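HmuY protein (Prevotella intermedia, PDB 6R2H) probably binds heme as a hemophore-like member of the HmuY family, captured here in its heme-free form. Local coordinates at residues 109-114 against 127-132; 13-18 against 73-78. One frame throughout, in Å; residues are numbered along the deposited sequence.

Interactions 1 and 2 belong to two antiparallel sheets of the HmuY fold that pack against each other here, their centres about 11 Å apart. Interaction 1 pairs neighbouring strands of the larger, nine-stranded sheet; interaction 2 joins the turn before strand 17-21 to the hairpin 71-80 of the smaller sheet. They touch directly: V113 O lies 3.0 Å from H74 CE1 and 3.3 Å from Y15 CD2, while I112 packs on W18, H74 and D77. At the other end L132 CD2 comes within 3.5 Å of A78 O. The structure is the apo form, so no heme is present to relate them to.

Interaction 1: 109-114 against 127-132; sequences PADIVV and MVKTML
Strands 105-115 and 124-132 are antiparallel neighbours in the large sheet of the HmuY fold, and A110 with T130 and I112 with V128 form their hydrogen-bonded pairs. T130 N reaches A110 O at 2.7 Å, nearly in line with the carbonyl, whereas the return bond from A110 N to T130 O (3.0 Å) meets its acceptor from well above the carbonyl plane. I112 and V128 exchange a more even pair of bonds. In the non-hydrogen-bonded pair D111-K129, D111 CA lies 3.2 Å from V128 O in a CA-H...O contact.

On the face bearing I112, the CG2 methyl of I112 meets T130 CG2 and, at 3.8 Å, L132 CD1; A110 CB sits against L132 CB and CG. I112 CG1 (chi1 60°) lies between the backbone N and carbonyl carbon and also nears T130 CG2. Both methyls of V114 straddle V128 CG2, CG2 to CG2 at 3.6 Å, and W18 of the small sheet covers I112 and L132.

The opposite face carries the charged pair D111 and K129. D111 OD1 rests on the aliphatic base of K129, 3.4 Å from its CG, but the extended lysine carries NZ 6.5 Å from that oxygen. D111 OD2 instead forms a salt bridge with R40. Backbone bonds join the strands, I112 and L132 pack against the small sheet, and the carboxylate turns its charge toward an arginine two strands away.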
ATOM      1  N   PRO A 109       3.296 -11.352   6.168  1.00 39.26           N
ATOM      2  CA  PRO A 109       2.614 -12.064   5.082  1.00 38.79           C
ATOM      3  C   PRO A 109       1.130 -11.731   5.024  1.00 39.48           C
ATOM      4  O   PRO A 109       0.481 -11.611   6.057  1.00 43.76           O
ATOM      5  CB  PRO A 109       2.826 -13.541   5.431  1.00 38.96           C
ATOM      6  CG  PRO A 109       4.123 -13.540   6.225  1.00 39.50           C
ATOM      7  CD  PRO A 109       4.061 -12.263   7.039  1.00 39.63           C
ATOM      8  N   ALA A 110       0.624 -11.531   3.803  1.00 38.40           N
ATOM      9  CA  ALA A 110      -0.763 -11.172   3.555  1.00 41.68           C
ATOM     10  C   ALA A 110      -1.121 -11.546   2.119  1.00 41.72           C
ATOM     11  O   ALA A 110      -0.256 -11.569   1.246  1.00 44.37           O
ATOM     12  CB  ALA A 110      -1.002  -9.698   3.825  1.00 39.18           C
ATOM     13  N   ASP A 111      -2.402 -11.849   1.899  1.00 41.58           N
ATOM     14  CA  ASP A 111      -2.909 -12.096   0.559  1.00 41.10           C
ATOM     15  C   ASP A 111      -3.536 -10.809   0.038  1.00 39.62           C
ATOM     16  O   ASP A 111      -4.169 -10.083   0.802  1.00 43.40           O
ATOM     17  CB  ASP A 111      -3.966 -13.201   0.561  1.00 43.07           C
ATOM     18  CG  ASP A 111      -3.460 -14.553   1.035  1.00 44.79           C
ATOM     19  OD1 ASP A 111      -2.242 -14.770   0.964  1.00 46.44           O
ATOM     20  OD2 ASP A 111      -4.295 -15.387   1.460  1.00 46.67           O
ATOM     21  N   ILE A 112      -3.336 -10.536  -1.256  1.00 35.81           N
ATOM     22  CA  ILE A 112      -3.982  -9.417  -1.923  1.00 32.18           C
ATOM     23  C   ILE A 112      -4.892  -9.970  -3.019  1.00 32.00           C
ATOM     24  O   ILE A 112      -4.720 -11.104  -3.473  1.00 32.89           O
ATOM     25  CB  ILE A 112      -2.959  -8.402  -2.486  1.00 31.49           C
ATOM     26  CG1 ILE A 112      -2.021  -9.042  -3.517  1.00 30.29           C
ATOM     27  CG2 ILE A 112      -2.199  -7.669  -1.377  1.00 31.09           C
ATOM     28  CD1 ILE A 112      -1.401  -8.046  -4.489  1.00 31.79           C
ATOM     29  N   VAL A 113      -5.847  -9.139  -3.448  1.00 31.29           N
ATOM     30  CA  VAL A 113      -6.717  -9.467  -4.561  1.00 32.12           C
ATOM     31  C   VAL A 113      -6.111  -8.927  -5.849  1.00 31.95           C
ATOM     32  O   VAL A 113      -6.002  -7.713  -5.994  1.00 30.81           O
ATOM     33  CB  VAL A 113      -8.130  -8.895  -4.336  1.00 34.04           C
ATOM     34  CG1 VAL A 113      -9.057  -9.185  -5.511  1.00 33.51           C
ATOM     35  CG2 VAL A 113      -8.726  -9.448  -3.055  1.00 35.78           C
ATOM     36  N   VAL A 114      -5.778  -9.835  -6.787  1.00 34.30           N
ATOM     37  CA  VAL A 114      -5.198  -9.451  -8.072  1.00 35.74           C
ATOM     38  C   VAL A 114      -6.223  -9.485  -9.206  1.00 38.17           C
ATOM     39  O   VAL A 114      -6.003  -8.846 -10.232  1.00 39.86           O
ATOM     40  CB  VAL A 114      -3.916 -10.225  -8.448  1.00 34.71           C
ATOM     41  CG1 VAL A 114      -2.753  -9.870  -7.538  1.00 33.17           C
ATOM     42  CG2 VAL A 114      -4.132 -11.726  -8.499  1.00 33.13           C
ATOM     43  N   MET A 127      -6.085 -14.490  -5.920  1.00 38.10           N
ATOM     44  CA  MET A 127      -5.382 -14.030  -4.734  1.00 39.02           C
ATOM     45  C   MET A 127      -3.893 -14.305  -4.909  1.00 40.01           C
ATOM     46  O   MET A 127      -3.532 -15.337  -5.475  1.00 42.46           O
ATOM     47  CB  MET A 127      -5.843 -14.867  -3.539  1.00 45.89           C
ATOM     48  CG  MET A 127      -7.324 -14.750  -3.247  1.00 50.16           C
ATOM     49  SD  MET A 127      -7.688 -13.225  -2.353  1.00 55.28           S
ATOM     50  CE  MET A 127      -8.414 -12.297  -3.700  1.00 56.01           C
ATOM     51  N   VAL A 128      -3.035 -13.429  -4.368  1.00 38.63           N
ATOM     52  CA  VAL A 128      -1.598 -13.685  -4.346  1.00 38.35           C
ATOM     53  C   VAL A 128      -1.083 -13.464  -2.926  1.00 40.27           C
ATOM     54  O   VAL A 128      -1.433 -12.473  -2.278  1.00 38.73           O
ATOM     55  CB  VAL A 128      -0.846 -12.816  -5.377  1.00 36.96           C
ATOM     56  CG1 VAL A 128       0.666 -12.942  -5.289  1.00 38.61           C
ATOM     57  CG2 VAL A 128      -1.306 -13.109  -6.788  1.00 36.16           C
ATOM     58  N   LYS A 129      -0.276 -14.421  -2.452  1.00 43.14           N
ATOM     59  CA  LYS A 129       0.368 -14.309  -1.149  1.00 48.28           C
ATOM     60  C   LYS A 129       1.610 -13.428  -1.280  1.00 46.62           C
ATOM     61  O   LYS A 129       2.540 -13.767  -2.010  1.00 49.40           O
ATOM     62  CB  LYS A 129       0.707 -15.676  -0.539  1.00 50.33           C
ATOM     63  CG  LYS A 129       1.082 -15.609   0.934  1.00 57.09           C
ATOM     64  CD  LYS A 129       1.405 -16.931   1.563  1.00 64.01           C
ATOM     65  CE  LYS A 129       2.188 -16.749   2.844  1.00 70.85           C
ATOM     66  NZ  LYS A 129       3.054 -17.918   3.138  1.00 69.85           N
ATOM     67  N   THR A 130       1.597 -12.290  -0.576  1.00 41.17           N
ATOM     68  CA  THR A 130       2.683 -11.324  -0.632  1.00 39.17           C
ATOM     69  C   THR A 130       3.009 -10.817   0.778  1.00 37.87           C
ATOM     70  O   THR A 130       2.784 -11.531   1.753  1.00 41.17           O
ATOM     71  CB  THR A 130       2.349 -10.208  -1.626  1.00 35.83           C
ATOM     72  OG1 THR A 130       3.533  -9.407  -1.728  1.00 33.49           O
ATOM     73  CG2 THR A 130       1.138  -9.400  -1.201  1.00 32.17           C
ATOM     74  N   MET A 131       3.557  -9.596   0.870  1.00 34.74           N
ATOM     75  CA  MET A 131       3.865  -8.949   2.138  1.00 34.70           C
ATOM     76  C   MET A 131       3.167  -7.593   2.165  1.00 32.74           C
ATOM     77  O   MET A 131       3.252  -6.846   1.196  1.00 32.65           O
ATOM     78  CB  MET A 131       5.371  -8.713   2.269  1.00 35.87           C
ATOM     79  CG  MET A 131       6.190  -9.984   2.415  1.00 36.62           C
ATOM     80  SD  MET A 131       5.996 -10.741   4.039  1.00 42.49           S
ATOM     81  CE  MET A 131       7.220  -9.865   5.008  1.00 39.28           C
ATOM     82  N   LEU A 132       2.471  -7.280   3.263  1.00 31.64           N
ATOM     83  CA  LEU A 132       1.880  -5.955   3.410  1.00 30.29           C
ATOM     84  C   LEU A 132       2.279  -5.396   4.763  1.00 30.37           C
ATOM     85  O   LEU A 132       2.601  -6.160   5.667  1.00 30.23           O
ATOM     86  CB  LEU A 132       0.352  -6.042   3.344  1.00 28.12           C
ATOM     87  CG  LEU A 132      -0.289  -6.355   1.997  1.00 26.54           C
ATOM     88  CD1 LEU A 132      -1.791  -6.123   2.086  1.00 24.74           C
ATOM     89  CD2 LEU A 132       0.299  -5.522   0.864  1.00 25.50           C
TER

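Interaction 2: 13-18 against 73-78; sequences PGYDSW and FHITDA
Hydrogen bonding centres on the H74 imidazole, which bridges the turn at 13-18 and its own hairpin. NE2 donates to Y15 O at 2.6 Å, with the oxygen close to the ring plane although the donor stands above the carbonyl plane. ND1 donates to the anti lone pair of D77 OD2, also 2.6 Å away. Bonds at both nitrogens fix the ring's rotation, and this double donation would suit a protonated imidazole, probably stabilised by the D77 carboxylate. Water 1 adds a bridge, accepting from I75 N at 3.0 Å and lying within hydrogen-bonding distance of P13 O and S17 O.

CH-pi contacts supply the apolar part. H74 CB sits over the six-membered ring of W18, 3.5 Å from its centroid and 5° off the normal; W18 NE1 is hydrogen-bonded to E33 OE1. I75 CG1 lies over the Y15 ring, 3.7 Å from the centroid. Its position anti to the carbonyl carbon (chi1 -50°) leaves CG2 nearer the phenol oxygen.

W18 CA makes a CA-H...O contact with F73 O. The H74-D77 His-carboxylate pair braces the beta hairpin at its type II' turn, and H74 NE2 ties it to the type I turn, G14 to S17.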
ATOM      1  N   PRO A  13      -3.437   2.190 -10.834  1.00 34.34           N
ATOM      2  CA  PRO A  13      -3.777   1.108 -11.762  1.00 33.33           C
ATOM      3  C   PRO A  13      -4.702   0.059 -11.142  1.00 32.22           C
ATOM      4  O   PRO A  13      -5.157   0.216 -10.015  1.00 31.57           O
ATOM      5  CB  PRO A  13      -2.403   0.483 -12.070  1.00 34.41           C
ATOM      6  CG  PRO A  13      -1.569   0.754 -10.831  1.00 33.71           C
ATOM      7  CD  PRO A  13      -2.057   2.097 -10.325  1.00 33.21           C
ATOM      8  N   GLY A  14      -4.976  -1.012 -11.895  1.00 31.98           N
ATOM      9  CA  GLY A  14      -5.986  -1.990 -11.525  1.00 32.99           C
ATOM     10  C   GLY A  14      -5.468  -2.980 -10.487  1.00 37.22           C
ATOM     11  O   GLY A  14      -4.299  -2.927 -10.108  1.00 36.18           O
ATOM     12  N   TYR A  15      -6.346  -3.907 -10.079  1.00 37.10           N
ATOM     13  CA  TYR A  15      -6.084  -4.897  -9.043  1.00 36.00           C
ATOM     14  C   TYR A  15      -4.846  -5.755  -9.310  1.00 35.08           C
ATOM     15  O   TYR A  15      -4.369  -6.462  -8.418  1.00 30.76           O
ATOM     16  CB  TYR A  15      -7.330  -5.752  -8.815  1.00 36.25           C
ATOM     17  CG  TYR A  15      -8.278  -5.095  -7.850  1.00 37.52           C
ATOM     18  CD1 TYR A  15      -9.175  -4.135  -8.285  1.00 36.66           C
ATOM     19  CD2 TYR A  15      -8.240  -5.395  -6.493  1.00 39.30           C
ATOM     20  CE1 TYR A  15     -10.026  -3.504  -7.389  1.00 39.12           C
ATOM     21  CE2 TYR A  15      -9.090  -4.774  -5.589  1.00 38.42           C
ATOM     22  CZ  TYR A  15      -9.985  -3.821  -6.040  1.00 38.13           C
ATOM     23  OH  TYR A  15     -10.828  -3.204  -5.157  1.00 40.61           O
ATOM     24  N   ASP A  16      -4.313  -5.698 -10.529  1.00 39.58           N
ATOM     25  CA  ASP A  16      -3.213  -6.606 -10.827  1.00 44.08           C
ATOM     26  C   ASP A  16      -1.872  -5.877 -10.747  1.00 41.86           C
ATOM     27  O   ASP A  16      -0.837  -6.474 -11.032  1.00 42.50           O
ATOM     28  CB  ASP A  16      -3.432  -7.404 -12.120  1.00 49.01           C
ATOM     29  CG  ASP A  16      -3.471  -6.539 -13.362  1.00 54.43           C
ATOM     30  OD1 ASP A  16      -3.849  -5.351 -13.242  1.00 58.01           O
ATOM     31  OD2 ASP A  16      -3.129  -7.062 -14.437  1.00 65.71           O
ATOM     32  N   SER A  17      -1.887  -4.607 -10.321  1.00 40.96           N
ATOM     33  CA  SER A  17      -0.686  -3.793 -10.425  1.00 39.94           C
ATOM     34  C   SER A  17      -0.384  -3.033  -9.138  1.00 39.78           C
ATOM     35  O   SER A  17      -1.243  -2.834  -8.285  1.00 38.32           O
ATOM     36  CB  SER A  17      -0.746  -2.865 -11.597  1.00 41.05           C
ATOM     37  OG  SER A  17      -1.248  -3.525 -12.746  1.00 42.20           O
ATOM     38  N   TRP A  18       0.884  -2.625  -9.053  1.00 40.70           N
ATOM     39  CA  TRP A  18       1.482  -1.903  -7.949  1.00 36.44           C
ATOM     40  C   TRP A  18       2.051  -0.588  -8.476  1.00 37.14           C
ATOM     41  O   TRP A  18       2.423  -0.483  -9.640  1.00 37.64           O
ATOM     42  CB  TRP A  18       2.622  -2.739  -7.357  1.00 34.30           C
ATOM     43  CG  TRP A  18       2.218  -3.885  -6.484  1.00 35.52           C
ATOM     44  CD1 TRP A  18       1.946  -5.166  -6.872  1.00 35.70           C
ATOM     45  CD2 TRP A  18       2.061  -3.858  -5.051  1.00 36.67           C
ATOM     46  NE1 TRP A  18       1.628  -5.940  -5.782  1.00 36.00           N
ATOM     47  CE2 TRP A  18       1.689  -5.165  -4.652  1.00 34.97           C
ATOM     48  CE3 TRP A  18       2.175  -2.858  -4.072  1.00 33.82           C
ATOM     49  CZ2 TRP A  18       1.446  -5.492  -3.320  1.00 34.59           C
ATOM     50  CZ3 TRP A  18       1.941  -3.186  -2.754  1.00 33.72           C
ATOM     51  CH2 TRP A  18       1.577  -4.486  -2.385  1.00 33.86           C
ATOM     52  N   PHE A  73       2.100   0.690  -3.286  1.00 33.58           N
ATOM     53  CA  PHE A  73       0.656   0.647  -3.142  1.00 34.15           C
ATOM     54  C   PHE A  73       0.039  -0.251  -4.209  1.00 33.61           C
ATOM     55  O   PHE A  73       0.442  -0.228  -5.371  1.00 30.80           O
ATOM     56  CB  PHE A  73       0.051   2.055  -3.134  1.00 33.52           C
ATOM     57  CG  PHE A  73       0.481   2.897  -1.959  1.00 35.15           C
ATOM     58  CD1 PHE A  73      -0.210   2.833  -0.755  1.00 35.02           C
ATOM     59  CD2 PHE A  73       1.592   3.728  -2.042  1.00 31.80           C
ATOM     60  CE1 PHE A  73       0.180   3.602   0.334  1.00 35.34           C
ATOM     61  CE2 PHE A  73       1.980   4.499  -0.953  1.00 34.06           C
ATOM     62  CZ  PHE A  73       1.284   4.424   0.236  1.00 33.46           C
ATOM     63  N   HIS A  74      -0.919  -1.060  -3.753  1.00 33.94           N
ATOM     64  CA  HIS A  74      -1.798  -1.861  -4.587  1.00 33.75           C
ATOM     65  C   HIS A  74      -3.237  -1.569  -4.167  1.00 33.39           C
ATOM     66  O   HIS A  74      -3.684  -2.040  -3.121  1.00 34.25           O
ATOM     67  CB  HIS A  74      -1.463  -3.360  -4.436  1.00 34.01           C
ATOM     68  CG  HIS A  74      -2.558  -4.258  -4.918  1.00 36.81           C
ATOM     69  ND1 HIS A  74      -3.510  -4.800  -4.070  1.00 36.78           N
ATOM     70  CD2 HIS A  74      -2.868  -4.706  -6.154  1.00 36.21           C
ATOM     71  CE1 HIS A  74      -4.344  -5.552  -4.763  1.00 36.15           C
ATOM     72  NE2 HIS A  74      -3.971  -5.512  -6.043  1.00 35.84           N
ATOM     73  N   ILE A  75      -3.954  -0.801  -4.993  1.00 31.37           N
ATOM     74  CA  ILE A  75      -5.256  -0.273  -4.615  1.00 30.80           C
ATOM     75  C   ILE A  75      -5.063   0.526  -3.322  1.00 29.58           C
ATOM     76  O   ILE A  75      -4.543   1.641  -3.385  1.00 32.62           O
ATOM     77  CB  ILE A  75      -6.340  -1.373  -4.555  1.00 31.18           C
ATOM     78  CG1 ILE A  75      -6.357  -2.229  -5.830  1.00 31.16           C
ATOM     79  CG2 ILE A  75      -7.714  -0.782  -4.257  1.00 31.95           C
ATOM     80  CD1 ILE A  75      -6.583  -1.453  -7.100  1.00 29.03           C
ATOM     81  N   THR A  76      -5.397  -0.052  -2.162  1.00 28.63           N
ATOM     82  CA  THR A  76      -5.204   0.649  -0.896  1.00 29.43           C
ATOM     83  C   THR A  76      -4.240  -0.115   0.007  1.00 29.86           C
ATOM     84  O   THR A  76      -3.877   0.385   1.070  1.00 35.20           O
ATOM     85  CB  THR A  76      -6.516   1.027  -0.186  1.00 29.80           C
ATOM     86  OG1 THR A  76      -7.261  -0.150   0.122  1.00 33.48           O
ATOM     87  CG2 THR A  76      -7.393   1.953  -0.996  1.00 28.93           C
ATOM     88  N   ASP A  77      -3.818  -1.308  -0.422  1.00 28.90           N
ATOM     89  CA  ASP A  77      -2.812  -2.066   0.305  1.00 31.09           C
ATOM     90  C   ASP A  77      -1.453  -1.374   0.204  1.00 29.52           C
ATOM     91  O   ASP A  77      -1.120  -0.800  -0.828  1.00 28.44           O
ATOM     92  CB  ASP A  77      -2.672  -3.490  -0.237  1.00 35.09           C
ATOM     93  CG  ASP A  77      -3.994  -4.190  -0.483  1.00 37.27           C
ATOM     94  OD1 ASP A  77      -4.739  -4.374   0.486  1.00 42.08           O
ATOM     95  OD2 ASP A  77      -4.267  -4.527  -1.644  1.00 37.18           O
ATOM     96  N   ALA A  78      -0.657  -1.494   1.274  1.00 28.61           N
ATOM     97  CA  ALA A  78       0.633  -0.831   1.393  1.00 29.35           C
ATOM     98  C   ALA A  78       1.727  -1.827   1.778  1.00 29.70           C
ATOM     99  O   ALA A  78       1.527  -2.712   2.612  1.00 29.26           O
ATOM    100  CB  ALA A  78       0.549   0.273   2.417  1.00 26.69           C
TER
HETATM  101  O   HOH W   1      -3.301  -0.958  -7.887  1.00 32.40           O